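Local coordinates for protein endoglucanase (Komagataeibacter sucrofermentans, PDB 6VC5) that probably hydrolyses internal beta-1,4-glucosidic linkages in cellulose and related beta-glucans, as a member of glycosyl hydrolase family 8, at residues G47-A50 / A51-I55; V54-V57 / W58-T61; I96-A99 / L100-G104; D111-Q114 / D115-I119. All blocks are in the same frame, centred on the assembly; numbering follows the deposited sequence.

Contact 1. Residues G47-A50 / A51-I55; sequences GDQA and AFEVI
D48 caps the start of helix 49-62 through A51: its OD1 accepts the backbone N of A51 at 3.2 Å, a classic N-cap bond. The N-H comes from above the carboxylate, 63° out of its plane. The same carboxylate leans on the methyl of A51, with OD2 3.4 Å from CB. With CG turned anti to the backbone N (chi1 -175°), the acid folds back over the first turn. Its other oxygen, OD2, is held by a salt bridge to R12 and a hydrogen bond from W8, so both branches of the group are fixed. With only a methyl at D48, as in an alanine here, A51 N would probably lose its cap and R12 this charge partner. G47, at positive phi, is the C-prime residue of the Schellman motif ending helix 33-46; the chain thus leaves one helix and enters the next within two residues. Past the cap, F52 N bonds to D48 O at 3.0 Å. F52 sends its ring away from this turn, onto helices 33-46 and 90-106. Q49 and E53 slant across one another, their amide and carboxylate planes 19° apart, with Q49 CG 4.1 Å from E53 OE2.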
ATOM      1  N   GLY A  47      -2.021  13.724 -13.935  1.00 13.20           N
ATOM      2  CA  GLY A  47      -2.855  14.805 -14.430  1.00 13.98           C
ATOM      3  C   GLY A  47      -3.926  14.396 -15.417  1.00 14.67           C
ATOM      4  O   GLY A  47      -4.337  15.213 -16.244  1.00 17.94           O
ATOM      5  N   ASP A  48      -4.401  13.153 -15.349  1.00 12.36           N
ATOM      6  CA  ASP A  48      -5.404  12.631 -16.285  1.00 11.13           C
ATOM      7  C   ASP A  48      -6.764  12.671 -15.589  1.00 11.52           C
ATOM      8  O   ASP A  48      -7.235  11.687 -15.002  1.00 11.34           O
ATOM      9  CB  ASP A  48      -5.010  11.209 -16.711  1.00 12.90           C
ATOM     10  CG  ASP A  48      -5.922  10.623 -17.779  1.00 14.39           C
ATOM     11  OD1 ASP A  48      -6.952  11.236 -18.125  1.00 15.32           O
ATOM     12  OD2 ASP A  48      -5.594   9.528 -18.288  1.00 14.98           O
ATOM     13  N   GLN A  49      -7.408  13.841 -15.654  1.00 12.05           N
ATOM     14  CA  GLN A  49      -8.650  14.021 -14.909  1.00 12.24           C
ATOM     15  C   GLN A  49      -9.799  13.195 -15.482  1.00 11.57           C
ATOM     16  O   GLN A  49     -10.649  12.711 -14.723  1.00 12.13           O
ATOM     17  CB  GLN A  49      -9.032  15.498 -14.823  1.00 14.48           C
ATOM     18  CG  GLN A  49     -10.145  15.722 -13.814  1.00 15.80           C
ATOM     19  CD  GLN A  49     -10.379  17.180 -13.490  1.00 17.01           C
ATOM     20  OE1 GLN A  49      -9.847  18.076 -14.156  1.00 20.75           O
ATOM     21  NE2 GLN A  49     -11.184  17.427 -12.457  1.00 17.83           N
ATOM     22  N   ALA A  50      -9.861  13.036 -16.805  1.00 13.42           N
ATOM     23  CA  ALA A  50     -10.938  12.245 -17.391  1.00 14.20           C
ATOM     24  C   ALA A  50     -10.903  10.814 -16.876  1.00 13.23           C
ATOM     25  O   ALA A  50     -11.952  10.218 -16.593  1.00 13.63           O
ATOM     26  CB  ALA A  50     -10.838  12.267 -18.914  1.00 15.73           C
ATOM     27  N   ALA A  51      -9.704  10.252 -16.728  1.00 11.58           N
ATOM     28  CA  ALA A  51      -9.598   8.910 -16.171  1.00  9.36           C
ATOM     29  C   ALA A  51      -9.927   8.907 -14.685  1.00  8.74           C
ATOM     30  O   ALA A  51     -10.693   8.054 -14.219  1.00  9.47           O
ATOM     31  CB  ALA A  51      -8.205   8.331 -16.420  1.00 11.79           C
ATOM     32  N   PHE A  52      -9.348   9.848 -13.924  1.00  7.85           N
ATOM     33  CA  PHE A  52      -9.578   9.893 -12.482  1.00  7.38           C
ATOM     34  C   PHE A  52     -11.068   9.908 -12.180  1.00  7.71           C
ATOM     35  O   PHE A  52     -11.552   9.138 -11.336  1.00  8.13           O
ATOM     36  CB  PHE A  52      -8.922  11.137 -11.867  1.00  9.05           C
ATOM     37  CG  PHE A  52      -9.116  11.227 -10.372  1.00  7.71           C
ATOM     38  CD1 PHE A  52      -8.158  10.703  -9.514  1.00  8.30           C
ATOM     39  CD2 PHE A  52     -10.285  11.743  -9.827  1.00  8.62           C
ATOM     40  CE1 PHE A  52      -8.327  10.743  -8.142  1.00  7.92           C
ATOM     41  CE2 PHE A  52     -10.477  11.762  -8.451  1.00  9.09           C
ATOM     42  CZ  PHE A  52      -9.499  11.264  -7.607  1.00  9.17           C
ATOM     43  N   GLU A  53     -11.807  10.776 -12.881  1.00  9.97           N
ATOM     44  CA  GLU A  53     -13.223  10.995 -12.598  1.00 12.87           C
ATOM     45  C   GLU A  53     -14.018   9.698 -12.686  1.00 11.98           C
ATOM     46  O   GLU A  53     -14.816   9.387 -11.793  1.00 12.45           O
ATOM     47  CB  GLU A  53     -13.784  12.043 -13.573  1.00 17.85           C
ATOM     48  CG  GLU A  53     -14.982  12.844 -13.059  1.00 25.06           C
ATOM     49  CD  GLU A  53     -14.957  14.305 -13.513  1.00 29.04           C
ATOM     50  OE1 GLU A  53     -15.807  15.104 -13.054  1.00 32.42           O
ATOM     51  OE2 GLU A  53     -14.072  14.662 -14.322  1.00 31.18           O
ATOM     52  N   VAL A  54     -13.798   8.914 -13.750  1.00 10.86           N
ATOM     53  CA  VAL A  54     -14.561   7.675 -13.928  1.00 11.08           C
ATOM     54  C   VAL A  54     -14.081   6.566 -12.986  1.00  8.94           C
ATOM     55  O   VAL A  54     -14.885   5.740 -12.540  1.00  8.27           O
ATOM     56  CB  VAL A  54     -14.626   7.216 -15.400  1.00 12.02           C
ATOM     57  CG1 VAL A  54     -15.354   8.268 -16.266  1.00 15.01           C
ATOM     58  CG2 VAL A  54     -13.251   6.896 -15.951  1.00 10.60           C
ATOM     59  N   ILE A  55     -12.778   6.507 -12.677  1.00  6.78           N
ATOM     60  CA  ILE A  55     -12.298   5.488 -11.740  1.00  6.54           C
ATOM     61  C   ILE A  55     -12.892   5.713 -10.352  1.00  7.09           C
ATOM     62  O   ILE A  55     -13.353   4.773  -9.695  1.00  8.71           O
ATOM     63  CB  ILE A  55     -10.761   5.458 -11.710  1.00  6.72           C
ATOM     64  CG1 ILE A  55     -10.189   5.152 -13.094  1.00  6.69           C
ATOM     65  CG2 ILE A  55     -10.286   4.418 -10.674  1.00  5.77           C
ATOM     66  CD1 ILE A  55      -8.720   5.525 -13.221  1.00  8.64           C
TER

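Contact 2. Residues V54-V57 / W58-T61; sequences VIWV and WART
On helix 49-62 of what is, as in other family 8 enzymes, probably an (alpha/alpha)6 barrel, W56 and R60 form an i to i+4 pair in which an arginine chain lies over an indole. R60 CB sits 3.9 Å from the centroid of the six-membered ring of W56, 9° off the ring normal, a CH-pi contact over one face. The methylenes continue the cover: R60 CD comes within 3.8 Å of W56 CZ2. W56 holds CG anti to its own N, which swings the indole along the helix to meet the next turn. The guanidinium does not lie flat on the indole; its plane stands 79° from the ring, and NH1 approaches W56 NE1 at 3.8 Å without a bond. That indole N-H instead has a partner on the neighbouring helix 110-126. On the adjoining flank V57 and T61 lie side by side, pointing the same way. T61 OG1 gives its proton to V57 O at 2.7 Å, and T61 N reaches the same oxygen at 2.9 Å; the two donors arrive from opposite faces of the carbonyl plane, so one acceptor takes two bonds. The hydroxyl is placed for this by lying beside its backbone N (chi1 -61°). Such a return of a threonine hydroxyl to the i-4 carbonyl is a familiar device of alpha-helices, here on an amphipathic helix whose W56 faces inward.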
ATOM      1  N   VAL A  54     -13.798   8.914 -13.750  1.00 10.86           N
ATOM      2  CA  VAL A  54     -14.561   7.675 -13.928  1.00 11.08           C
ATOM      3  C   VAL A  54     -14.081   6.566 -12.986  1.00  8.94           C
ATOM      4  O   VAL A  54     -14.885   5.740 -12.540  1.00  8.27           O
ATOM      5  CB  VAL A  54     -14.626   7.216 -15.400  1.00 12.02           C
ATOM      6  CG1 VAL A  54     -15.354   8.268 -16.266  1.00 15.01           C
ATOM      7  CG2 VAL A  54     -13.251   6.896 -15.951  1.00 10.60           C
ATOM      8  N   ILE A  55     -12.778   6.507 -12.677  1.00  6.78           N
ATOM      9  CA  ILE A  55     -12.298   5.488 -11.740  1.00  6.54           C
ATOM     10  C   ILE A  55     -12.892   5.713 -10.352  1.00  7.09           C
ATOM     11  O   ILE A  55     -13.353   4.773  -9.695  1.00  8.71           O
ATOM     12  CB  ILE A  55     -10.761   5.458 -11.710  1.00  6.72           C
ATOM     13  CG1 ILE A  55     -10.189   5.152 -13.094  1.00  6.69           C
ATOM     14  CG2 ILE A  55     -10.286   4.418 -10.674  1.00  5.77           C
ATOM     15  CD1 ILE A  55      -8.720   5.525 -13.221  1.00  8.64           C
ATOM     16  N   TRP A  56     -12.926   6.968  -9.903  1.00  6.96           N
ATOM     17  CA  TRP A  56     -13.541   7.282  -8.617  1.00  6.38           C
ATOM     18  C   TRP A  56     -15.050   7.027  -8.618  1.00  6.63           C
ATOM     19  O   TRP A  56     -15.577   6.427  -7.678  1.00  7.88           O
ATOM     20  CB  TRP A  56     -13.199   8.716  -8.213  1.00  7.22           C
ATOM     21  CG  TRP A  56     -14.001   9.253  -7.052  1.00  6.80           C
ATOM     22  CD1 TRP A  56     -14.648  10.463  -7.007  1.00  8.73           C
ATOM     23  CD2 TRP A  56     -14.212   8.644  -5.765  1.00  6.34           C
ATOM     24  NE1 TRP A  56     -15.255  10.629  -5.793  1.00 10.77           N
ATOM     25  CE2 TRP A  56     -15.015   9.529  -5.014  1.00  8.01           C
ATOM     26  CE3 TRP A  56     -13.835   7.426  -5.185  1.00  7.77           C
ATOM     27  CZ2 TRP A  56     -15.430   9.244  -3.709  1.00  7.87           C
ATOM     28  CZ3 TRP A  56     -14.249   7.152  -3.877  1.00  8.28           C
ATOM     29  CH2 TRP A  56     -15.037   8.059  -3.164  1.00  9.19           C
ATOM     30  N   VAL A  57     -15.769   7.475  -9.652  1.00  7.00           N
ATOM     31  CA  VAL A  57     -17.214   7.234  -9.677  1.00  8.67           C
ATOM     32  C   VAL A  57     -17.516   5.738  -9.636  1.00  8.62           C
ATOM     33  O   VAL A  57     -18.430   5.295  -8.925  1.00  8.69           O
ATOM     34  CB  VAL A  57     -17.877   7.938 -10.877  1.00  9.57           C
ATOM     35  CG1 VAL A  57     -19.304   7.466 -11.045  1.00 11.16           C
ATOM     36  CG2 VAL A  57     -17.862   9.436 -10.657  1.00 10.81           C
ATOM     37  N   TRP A  58     -16.736   4.926 -10.360  1.00  7.25           N
ATOM     38  CA  TRP A  58     -16.964   3.486 -10.304  1.00  7.02           C
ATOM     39  C   TRP A  58     -16.735   2.946  -8.895  1.00  7.13           C
ATOM     40  O   TRP A  58     -17.552   2.169  -8.374  1.00  6.46           O
ATOM     41  CB  TRP A  58     -16.094   2.738 -11.320  1.00  7.61           C
ATOM     42  CG  TRP A  58     -16.541   1.299 -11.466  1.00  8.39           C
ATOM     43  CD1 TRP A  58     -17.445   0.810 -12.363  1.00  9.34           C
ATOM     44  CD2 TRP A  58     -16.151   0.185 -10.641  1.00  6.94           C
ATOM     45  NE1 TRP A  58     -17.617  -0.543 -12.165  1.00 10.15           N
ATOM     46  CE2 TRP A  58     -16.844  -0.945 -11.110  1.00  8.31           C
ATOM     47  CE3 TRP A  58     -15.275   0.041  -9.561  1.00  7.45           C
ATOM     48  CZ2 TRP A  58     -16.678  -2.215 -10.536  1.00  9.88           C
ATOM     49  CZ3 TRP A  58     -15.114  -1.222  -8.991  1.00  8.19           C
ATOM     50  CH2 TRP A  58     -15.814  -2.329  -9.485  1.00  7.86           C
ATOM     51  N   ALA A  59     -15.637   3.355  -8.253  1.00  7.26           N
ATOM     52  CA  ALA A  59     -15.341   2.845  -6.914  1.00  8.00           C
ATOM     53  C   ALA A  59     -16.393   3.293  -5.903  1.00  8.36           C
ATOM     54  O   ALA A  59     -16.806   2.514  -5.035  1.00  9.78           O
ATOM     55  CB  ALA A  59     -13.959   3.310  -6.466  1.00  7.39           C
ATOM     56  N   ARG A  60     -16.809   4.560  -5.972  1.00  6.32           N
ATOM     57  CA  ARG A  60     -17.814   5.052  -5.036  1.00  7.01           C
ATOM     58  C   ARG A  60     -19.133   4.319  -5.225  1.00  9.71           C
ATOM     59  O   ARG A  60     -19.777   3.909  -4.249  1.00 11.42           O
ATOM     60  CB  ARG A  60     -18.000   6.552  -5.253  1.00  9.65           C
ATOM     61  CG  ARG A  60     -18.870   7.229  -4.215  1.00 12.68           C
ATOM     62  CD  ARG A  60     -19.078   8.692  -4.588  1.00 15.49           C
ATOM     63  NE  ARG A  60     -19.888   8.830  -5.797  1.00 17.59           N
ATOM     64  CZ  ARG A  60     -19.823   9.860  -6.637  1.00 18.22           C
ATOM     65  NH1 ARG A  60     -18.983  10.859  -6.403  1.00 21.14           N
ATOM     66  NH2 ARG A  60     -20.600   9.890  -7.713  1.00 20.50           N
ATOM     67  N   THR A  61     -19.532   4.113  -6.483  1.00  8.62           N
ATOM     68  CA  THR A  61     -20.814   3.494  -6.797  1.00  9.25           C
ATOM     69  C   THR A  61     -20.845   2.024  -6.405  1.00  9.02           C
ATOM     70  O   THR A  61     -21.852   1.540  -5.878  1.00 12.07           O
ATOM     71  CB  THR A  61     -21.083   3.642  -8.292  1.00 10.58           C
ATOM     72  OG1 THR A  61     -21.140   5.034  -8.628  1.00 13.21           O
ATOM     73  CG2 THR A  61     -22.397   2.948  -8.691  1.00 12.12           C
TER

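Contact 3. Residues I96-A99 / L100-G104; sequences IALA and LAWAG
L98 and W102 meet obliquely one turn apart on helix 90-106, the leucine laid over one face of the indole. L98 CD1 lies 3.3 Å above the ring plane, toward its rim, and comes 3.4 Å from W102 NE1. Behind it, L98 CG is 4.2 Å from the centroid of the five-membered ring and 19° off its normal, a CH-pi contact. The two first torsions are complementary: L98 places CG beside its carbonyl carbon (chi1 177°), whereas W102 places CG beside its backbone N (chi1 -76°), and so each side chain bends toward the other. The carbonyl O of L98 lies over a face of the ring as well, 3.6 Å from W102 CG, while accepting the backbone N of W102 at 2.9 Å. Around the helix, I96 and L100 run alongside each other in the same direction, and I96 CG2 touches L100 CD1 at 3.9 Å. Helix 90-106 packs here against helices 33-46, 49-62, 110-126 and 159-169, as expected for the helical barrel of family 8. Its small alanines let these neighbours come close: A99 meets M40, A103 meets F52, and A97 lies against I119 and Y120. Apart from the backbone bonds, the chemistry is mainly apolar and dispersive, consistent with side-chain positions set mainly by close fit in this buried contact.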
ATOM      1  N   ILE A  96      -7.109   5.266  -1.840  1.00  5.24           N
ATOM      2  CA  ILE A  96      -8.203   6.045  -2.411  1.00  4.51           C
ATOM      3  C   ILE A  96      -8.258   7.430  -1.766  1.00  5.43           C
ATOM      4  O   ILE A  96      -8.396   8.451  -2.451  1.00  6.17           O
ATOM      5  CB  ILE A  96      -9.524   5.266  -2.263  1.00  5.13           C
ATOM      6  CG1 ILE A  96      -9.512   4.029  -3.169  1.00  6.77           C
ATOM      7  CG2 ILE A  96     -10.705   6.160  -2.577  1.00  4.78           C
ATOM      8  CD1 ILE A  96     -10.655   3.043  -2.892  1.00  9.19           C
ATOM      9  N   ALA A  97      -8.148   7.490  -0.434  1.00  5.91           N
ATOM     10  CA  ALA A  97      -8.191   8.777   0.254  1.00  6.04           C
ATOM     11  C   ALA A  97      -7.036   9.687  -0.166  1.00  5.56           C
ATOM     12  O   ALA A  97      -7.240  10.882  -0.412  1.00  6.01           O
ATOM     13  CB  ALA A  97      -8.179   8.562   1.767  1.00  6.77           C
ATOM     14  N   LEU A  98      -5.818   9.143  -0.257  1.00  6.10           N
ATOM     15  CA  LEU A  98      -4.686   9.959  -0.698  1.00  6.79           C
ATOM     16  C   LEU A  98      -4.906  10.488  -2.110  1.00  6.39           C
ATOM     17  O   LEU A  98      -4.657  11.670  -2.383  1.00  6.67           O
ATOM     18  CB  LEU A  98      -3.389   9.154  -0.632  1.00  7.55           C
ATOM     19  CG  LEU A  98      -2.135   9.872  -1.139  1.00  7.45           C
ATOM     20  CD1 LEU A  98      -1.839  11.110  -0.326  1.00  8.09           C
ATOM     21  CD2 LEU A  98      -0.974   8.900  -1.052  1.00  8.60           C
ATOM     22  N   ALA A  99      -5.419   9.636  -3.006  1.00  5.18           N
ATOM     23  CA  ALA A  99      -5.669  10.068  -4.381  1.00  5.73           C
ATOM     24  C   ALA A  99      -6.708  11.186  -4.440  1.00  6.01           C
ATOM     25  O   ALA A  99      -6.570  12.139  -5.221  1.00  6.14           O
ATOM     26  CB  ALA A  99      -6.134   8.870  -5.208  1.00  5.50           C
ATOM     27  N   LEU A 100      -7.778  11.068  -3.641  1.00  6.41           N
ATOM     28  CA  LEU A 100      -8.786  12.129  -3.581  1.00  5.30           C
ATOM     29  C   LEU A 100      -8.210  13.431  -3.041  1.00  7.45           C
ATOM     30  O   LEU A 100      -8.560  14.515  -3.527  1.00  8.07           O
ATOM     31  CB  LEU A 100      -9.971  11.678  -2.721  1.00  4.57           C
ATOM     32  CG  LEU A 100     -10.886  10.710  -3.458  1.00  6.73           C
ATOM     33  CD1 LEU A 100     -11.709   9.906  -2.482  1.00  7.69           C
ATOM     34  CD2 LEU A 100     -11.788  11.457  -4.429  1.00  6.81           C
ATOM     35  N   ALA A 101      -7.338  13.345  -2.035  1.00  6.68           N
ATOM     36  CA  ALA A 101      -6.676  14.540  -1.524  1.00  7.03           C
ATOM     37  C   ALA A 101      -5.837  15.196  -2.610  1.00  7.62           C
ATOM     38  O   ALA A 101      -5.887  16.414  -2.798  1.00  9.79           O
ATOM     39  CB  ALA A 101      -5.811  14.183  -0.317  1.00  8.46           C
ATOM     40  N   TRP A 102      -5.050  14.402  -3.341  1.00  6.59           N
ATOM     41  CA  TRP A 102      -4.234  14.973  -4.406  1.00  7.53           C
ATOM     42  C   TRP A 102      -5.091  15.570  -5.515  1.00  8.75           C
ATOM     43  O   TRP A 102      -4.807  16.670  -6.004  1.00  8.21           O
ATOM     44  CB  TRP A 102      -3.345  13.890  -4.993  1.00  7.56           C
ATOM     45  CG  TRP A 102      -2.188  13.538  -4.161  1.00  8.58           C
ATOM     46  CD1 TRP A 102      -1.849  14.058  -2.944  1.00  9.23           C
ATOM     47  CD2 TRP A 102      -1.154  12.616  -4.510  1.00  9.60           C
ATOM     48  NE1 TRP A 102      -0.670  13.489  -2.504  1.00  9.52           N
ATOM     49  CE2 TRP A 102      -0.233  12.596  -3.446  1.00 10.35           C
ATOM     50  CE3 TRP A 102      -0.933  11.786  -5.616  1.00  9.94           C
ATOM     51  CZ2 TRP A 102       0.911  11.792  -3.463  1.00 11.90           C
ATOM     52  CZ3 TRP A 102       0.197  10.977  -5.626  1.00 11.25           C
ATOM     53  CH2 TRP A 102       1.101  10.993  -4.557  1.00 11.52           C
ATOM     54  N   ALA A 103      -6.128  14.853  -5.938  1.00  8.12           N
ATOM     55  CA  ALA A 103      -7.003  15.347  -6.998  1.00  8.38           C
ATOM     56  C   ALA A 103      -7.728  16.611  -6.566  1.00  8.78           C
ATOM     57  O   ALA A 103      -7.902  17.541  -7.365  1.00 10.25           O
ATOM     58  CB  ALA A 103      -8.009  14.257  -7.370  1.00  7.58           C
ATOM     59  N   GLY A 104      -8.180  16.659  -5.317  1.00  8.71           N
ATOM     60  CA  GLY A 104      -8.896  17.835  -4.852  1.00  8.30           C
ATOM     61  C   GLY A 104      -7.996  19.047  -4.782  1.00 10.23           C
ATOM     62  O   GLY A 104      -8.430  20.170  -5.062  1.00 11.98           O
TER

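Contact 4. Residues D111-Q114 / D115-I119; sequences DYIQ and DAMNI
The ring of Y112 has D115 OD2 at its edge, near the ring plane, 3.9 Å from CD1, on helix 110-126 of what is probably, as in the family, an (alpha/alpha)6 barrel. Ring and carboxylate planes are 45° apart. Other aromatic rings, F52 and W56, meet the tyrosine at steep angles, and R109 makes a cation-pi contact with it. The carboxylate of D115 lies back along the helix because CG stands beside its own N (chi1 -67°). There OD2 is 3.1 Å from D111 O, a meeting of two acceptors, yet a water donates to it at 3.0 Å and W56 NE1 adds a weak hydrogen bond to D115 OD2. The same water donates to D111 OD2 at 2.7 Å and so bridges two like charges, whose repulsion it probably eases; D111 also has a salt bridge to R109. A leucine in place of D115 would probably leave the bridging water and the W56 indole N-H without this acceptor. Further round the helix, I113 CG2 packs against M117 CE at 3.9 Å, and that methyl also lies 3.3 Å from Q114 OE1, the glutamine and methionine crossing at about a right angle. The Q114 chain bends at chi2, carrying its amide along the helix to N118. Q114 NE2 donates to N118 OD1 at 2.8 Å; the acceptor lies in the amide plane of Q114, but the donor stands above the carbonyl plane of N118, 52° out of it.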
ATOM      1  N   ASP A 111     -15.066  19.021  -3.196  1.00 10.22           N
ATOM      2  CA  ASP A 111     -15.793  17.780  -2.957  1.00 10.99           C
ATOM      3  C   ASP A 111     -14.843  16.591  -2.834  1.00  9.44           C
ATOM      4  O   ASP A 111     -15.097  15.672  -2.044  1.00 11.07           O
ATOM      5  CB  ASP A 111     -16.837  17.554  -4.059  1.00 11.96           C
ATOM      6  CG  ASP A 111     -16.227  17.538  -5.443  1.00 14.86           C
ATOM      7  OD1 ASP A 111     -15.579  18.538  -5.828  1.00 16.93           O
ATOM      8  OD2 ASP A 111     -16.395  16.519  -6.149  1.00 17.00           O
ATOM      9  N   TYR A 112     -13.749  16.578  -3.609  1.00  7.91           N
ATOM     10  CA  TYR A 112     -12.788  15.488  -3.485  1.00  6.98           C
ATOM     11  C   TYR A 112     -12.071  15.548  -2.140  1.00  8.42           C
ATOM     12  O   TYR A 112     -11.786  14.504  -1.538  1.00  8.06           O
ATOM     13  CB  TYR A 112     -11.778  15.530  -4.638  1.00  8.41           C
ATOM     14  CG  TYR A 112     -12.299  15.144  -6.020  1.00  8.46           C
ATOM     15  CD1 TYR A 112     -13.460  14.401  -6.174  1.00 10.23           C
ATOM     16  CD2 TYR A 112     -11.600  15.529  -7.165  1.00  9.78           C
ATOM     17  CE1 TYR A 112     -13.919  14.043  -7.448  1.00 11.03           C
ATOM     18  CE2 TYR A 112     -12.045  15.178  -8.433  1.00 11.60           C
ATOM     19  CZ  TYR A 112     -13.207  14.439  -8.561  1.00 11.32           C
ATOM     20  OH  TYR A 112     -13.649  14.087  -9.823  1.00 14.70           O
ATOM     21  N   ILE A 113     -11.804  16.754  -1.636  1.00  8.73           N
ATOM     22  CA  ILE A 113     -11.200  16.883  -0.312  1.00  9.86           C
ATOM     23  C   ILE A 113     -12.154  16.363   0.755  1.00 10.52           C
ATOM     24  O   ILE A 113     -11.743  15.646   1.673  1.00  9.60           O
ATOM     25  CB  ILE A 113     -10.785  18.344  -0.052  1.00 11.78           C
ATOM     26  CG1 ILE A 113      -9.798  18.807  -1.126  1.00 13.03           C
ATOM     27  CG2 ILE A 113     -10.201  18.490   1.346  1.00 11.65           C
ATOM     28  CD1 ILE A 113      -8.502  18.044  -1.129  1.00 15.09           C
ATOM     29  N   GLN A 114     -13.439  16.717   0.657  1.00 10.40           N
ATOM     30  CA  GLN A 114     -14.408  16.196   1.617  1.00 10.89           C
ATOM     31  C   GLN A 114     -14.495  14.676   1.546  1.00 10.04           C
ATOM     32  O   GLN A 114     -14.605  14.006   2.579  1.00 10.38           O
ATOM     33  CB  GLN A 114     -15.793  16.788   1.382  1.00 12.52           C
ATOM     34  CG  GLN A 114     -16.751  16.419   2.510  1.00 17.71           C
ATOM     35  CD  GLN A 114     -16.177  16.749   3.885  1.00 22.76           C
ATOM     36  OE1 GLN A 114     -15.814  17.895   4.164  1.00 24.46           O
ATOM     37  NE2 GLN A 114     -16.075  15.738   4.746  1.00 23.15           N
ATOM     38  N   ASP A 115     -14.479  14.121   0.332  1.00  9.97           N
ATOM     39  CA  ASP A 115     -14.497  12.666   0.181  1.00  9.99           C
ATOM     40  C   ASP A 115     -13.315  12.031   0.906  1.00  8.72           C
ATOM     41  O   ASP A 115     -13.466  11.013   1.603  1.00  8.47           O
ATOM     42  CB  ASP A 115     -14.449  12.282  -1.304  1.00 13.01           C
ATOM     43  CG  ASP A 115     -15.699  12.686  -2.079  1.00 17.89           C
ATOM     44  OD1 ASP A 115     -16.787  12.773  -1.469  1.00 19.93           O
ATOM     45  OD2 ASP A 115     -15.589  12.889  -3.317  1.00 19.50           O
ATOM     46  N   ALA A 116     -12.123  12.616   0.743  1.00  8.11           N
ATOM     47  CA  ALA A 116     -10.935  12.091   1.406  1.00  8.11           C
ATOM     48  C   ALA A 116     -11.077  12.167   2.921  1.00  7.85           C
ATOM     49  O   ALA A 116     -10.782  11.194   3.630  1.00  7.94           O
ATOM     50  CB  ALA A 116      -9.697  12.855   0.937  1.00  7.57           C
ATOM     51  N   MET A 117     -11.562  13.303   3.427  1.00  8.37           N
ATOM     52  CA  MET A 117     -11.713  13.478   4.871  1.00  9.22           C
ATOM     53  C   MET A 117     -12.736  12.509   5.456  1.00  8.25           C
ATOM     54  O   MET A 117     -12.547  12.009   6.574  1.00  9.49           O
ATOM     55  CB  MET A 117     -12.065  14.932   5.181  1.00 12.75           C
ATOM     56  CG  MET A 117     -10.908  15.863   4.882  1.00 13.87           C
ATOM     57  SD  MET A 117     -11.090  17.569   5.443  1.00 14.64           S
ATOM     58  CE  MET A 117     -12.485  18.053   4.481  1.00 15.67           C
ATOM     59  N   ASN A 118     -13.801  12.205   4.711  1.00  7.68           N
ATOM     60  CA  ASN A 118     -14.763  11.205   5.179  1.00  9.41           C
ATOM     61  C   ASN A 118     -14.115   9.831   5.325  1.00  9.31           C
ATOM     62  O   ASN A 118     -14.341   9.138   6.324  1.00  9.17           O
ATOM     63  CB  ASN A 118     -15.955  11.128   4.231  1.00 11.26           C
ATOM     64  CG  ASN A 118     -16.854  12.345   4.333  1.00 15.01           C
ATOM     65  OD1 ASN A 118     -16.792  13.092   5.309  1.00 17.43           O
ATOM     66  ND2 ASN A 118     -17.683  12.556   3.320  1.00 17.49           N
ATOM     67  N   ILE A 119     -13.300   9.423   4.343  1.00  7.55           N
ATOM     68  CA  ILE A 119     -12.603   8.139   4.442  1.00  6.56           C
ATOM     69  C   ILE A 119     -11.638   8.146   5.619  1.00  6.92           C
ATOM     70  O   ILE A 119     -11.588   7.195   6.412  1.00  8.05           O
ATOM     71  CB  ILE A 119     -11.872   7.814   3.127  1.00  5.85           C
ATOM     72  CG1 ILE A 119     -12.867   7.719   1.968  1.00  6.45           C
ATOM     73  CG2 ILE A 119     -11.076   6.514   3.261  1.00  7.16           C
ATOM     74  CD1 ILE A 119     -12.217   7.851   0.593  1.00  8.77           C
TER
HETATM   75  O   HOH W   1     -17.369  14.164  -5.311  1.00 25.30           O

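In the fold
Contact 3 is the buried member, almost wholly apolar, while contacts 1, 2 and 4 are partly buried and add polar groups. Contacts 1 and 2 share V54 and I55 on helix 49-62: the first is the capped start of that helix, the second its amphipathic continuation. Contacts 3 and 4 lie on consecutive helices, 90-106 and 110-126, their centres about 8 Å apart. The inward aromatics join all four: F52 from contact 1 and W56 from contact 2 pack on L100 of contact 3 and on Y112 of contact 4. Charge is used differently too, for capping in contact 1 and for a water bridge in contact 4.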